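Local coordinates for protein P43 (Trichuris muris, PDB 6QIX) that is the major secreted protein of a whipworm parasite, tethers to matrix and inhibits interleukin-13 function, at residues A[278-283]-A[341-346]. Numbering follows the deposited sequence.
Sequences GDICTL and KCCCHP
Lys-341 carries its CG beside its own backbone N (chi1 -59°) and bends again at chi2 (-74°), which lays the chain alongside Thr-282 and brings NZ to the hydroxyl. The Thr-282 OG1 also sits beside its backbone N, on the same face of the sheet, and accepts a hydrogen bond from Lys-341 NZ at 2.9 Å. The two residues form a non-hydrogen-bonded pair of an antiparallel sheet, in which strand 339-344 runs between strands 281-284 and 331-336. Cys-281 and Cys-342 are the adjacent hydrogen-bonded pair. Cys-281 N donates to Cys-342 O at 3.0 Å. Cys-342 N returns a bond to Cys-281 O at 2.9 Å. The same oxygen also has a CA-H...O contact from Lys-341 CA.

Both cysteines project from the face opposite Lys-341, with their CB atoms 4.2 Å apart. They are not bonded to each other. The disulfide of Cys-342 with Cys-333 staples neighbouring strands 339-344 and 331-336 within the sheet. Three others lead out of it: Cys-281 with Cys-241, Cys-343 with Cys-356 and Cys-344 with Cys-244. Leu-283 lies on the Cys-342 side and sets CD1 3.9 Å from Cys-342 SG.

Ile-280, just before the strand, packs its side chain against the face that carries Lys-341. Its side chain crosses that of Lys-341 at about a right angle, and CD1 reaches Lys-341 CB at 3.7 Å. On its other flank, Ile-280 CD1 touches Cys-343 SG at 3.8 Å.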
loop_
_atom_site.group_PDB
_atom_site.type_symbol
_atom_site.label_atom_id
_atom_site.label_comp_id
_atom_site.label_asym_id
_atom_site.label_seq_id
_atom_site.Cartn_x
_atom_site.Cartn_y
_atom_site.Cartn_z
ATOM N N GLY A 278 -13.281 -6.301 -16.267
ATOM C CA GLY A 278 -13.876 -6.827 -15.062
ATOM C C GLY A 278 -14.194 -8.305 -15.075
ATOM O O GLY A 278 -14.685 -8.822 -14.069
ATOM N N ASP A 279 -13.935 -8.985 -16.179
ATOM C CA ASP A 279 -14.118 -10.418 -16.271
ATOM C C ASP A 279 -12.916 -11.146 -15.686
ATOM O O ASP A 279 -11.778 -10.676 -15.758
ATOM C CB ASP A 279 -14.226 -10.856 -17.716
ATOM C CG ASP A 279 -15.413 -10.278 -18.433
ATOM O OD1 ASP A 279 -16.386 -9.883 -17.734
ATOM O OD2 ASP A 279 -15.378 -10.278 -19.700
ATOM N N ILE A 280 -13.147 -12.356 -15.155
ATOM C CA ILE A 280 -12.012 -13.084 -14.607
ATOM C C ILE A 280 -11.011 -13.411 -15.714
ATOM O O ILE A 280 -11.371 -13.626 -16.887
ATOM C CB ILE A 280 -12.524 -14.345 -13.877
ATOM C CG1 ILE A 280 -11.448 -14.967 -13.001
ATOM C CG2 ILE A 280 -13.172 -15.343 -14.885
ATOM C CD1 ILE A 280 -12.033 -15.798 -11.865
ATOM N N CYS A 281 -9.725 -13.406 -15.350
ATOM C CA CYS A 281 -8.657 -13.752 -16.283
ATOM C C CYS A 281 -8.584 -15.263 -16.420
ATOM O O CYS A 281 -8.620 -15.972 -15.404
ATOM C CB CYS A 281 -7.278 -13.268 -15.811
ATOM S SG CYS A 281 -7.097 -11.450 -15.727
ATOM N N THR A 282 -8.415 -15.751 -17.667
ATOM C CA THR A 282 -8.116 -17.174 -17.912
ATOM C C THR A 282 -6.703 -17.313 -18.476
ATOM O O THR A 282 -6.434 -16.846 -19.578
ATOM C CB THR A 282 -9.145 -17.793 -18.855
ATOM O OG1 THR A 282 -10.444 -17.581 -18.287
ATOM C CG2 THR A 282 -8.870 -19.282 -19.076
ATOM N N LEU A 283 -5.812 -17.960 -17.709
ATOM C CA LEU A 283 -4.423 -18.220 -18.093
ATOM C C LEU A 283 -4.126 -19.715 -18.147
ATOM O O LEU A 283 -4.703 -20.502 -17.392
ATOM C CB LEU A 283 -3.462 -17.611 -17.090
ATOM C CG LEU A 283 -3.666 -16.132 -16.740
ATOM C CD1 LEU A 283 -2.709 -15.708 -15.670
ATOM C CD2 LEU A 283 -3.525 -15.265 -17.962
ATOM N N LYS A 341 -7.723 -19.305 -13.154
ATOM C CA LYS A 341 -8.709 -18.219 -13.160
ATOM C C LYS A 341 -8.282 -17.185 -12.131
ATOM O O LYS A 341 -8.236 -17.479 -10.928
ATOM C CB LYS A 341 -10.091 -18.771 -12.831
ATOM C CG LYS A 341 -10.556 -19.855 -13.824
ATOM C CD LYS A 341 -10.954 -19.230 -15.182
ATOM C CE LYS A 341 -11.472 -20.338 -16.090
ATOM N NZ LYS A 341 -11.948 -19.825 -17.378
ATOM N N CYS A 342 -7.946 -15.971 -12.590
ATOM C CA CYS A 342 -7.181 -15.053 -11.754
ATOM C C CYS A 342 -7.839 -13.684 -11.664
ATOM O O CYS A 342 -8.382 -13.179 -12.644
ATOM C CB CYS A 342 -5.755 -14.863 -12.290
ATOM S SG CYS A 342 -4.852 -16.435 -12.520
ATOM N N CYS A 343 -7.716 -13.088 -10.488
ATOM C CA CYS A 343 -8.141 -11.719 -10.218
ATOM C C CYS A 343 -7.064 -10.967 -9.432
ATOM O O CYS A 343 -6.285 -11.559 -8.682
ATOM C CB CYS A 343 -9.447 -11.683 -9.367
ATOM S SG CYS A 343 -10.802 -12.715 -9.954
ATOM N N CYS A 344 -7.053 -9.643 -9.546
ATOM C CA CYS A 344 -6.026 -8.880 -8.811
ATOM C C CYS A 344 -6.589 -8.117 -7.614
ATOM O O CYS A 344 -7.715 -7.614 -7.624
ATOM C CB CYS A 344 -5.287 -7.887 -9.729
ATOM S SG CYS A 344 -4.239 -8.706 -10.949
ATOM N N HIS A 345 -5.784 -8.042 -6.578
ATOM C CA HIS A 345 -6.102 -7.308 -5.374
ATOM C C HIS A 345 -6.631 -5.918 -5.744
ATOM O O HIS A 345 -5.992 -5.214 -6.540
ATOM C CB HIS A 345 -4.821 -7.200 -4.525
ATOM C CG HIS A 345 -5.033 -6.567 -3.192
ATOM N ND1 HIS A 345 -5.588 -7.257 -2.141
ATOM C CD2 HIS A 345 -4.840 -5.297 -2.759
ATOM C CE1 HIS A 345 -5.668 -6.462 -1.092
ATOM N NE2 HIS A 345 -5.226 -5.261 -1.443
ATOM N N PRO A 346 -7.725 -5.452 -5.117
ATOM C CA PRO A 346 -8.402 -6.020 -3.927
ATOM C C PRO A 346 -9.508 -7.043 -4.232
ATOM O O PRO A 346 -10.358 -7.335 -3.383
ATOM C CB PRO A 346 -9.007 -4.793 -3.257
ATOM C CG PRO A 346 -9.346 -3.904 -4.423
ATOM C CD PRO A 346 -8.185 -4.093 -5.415
#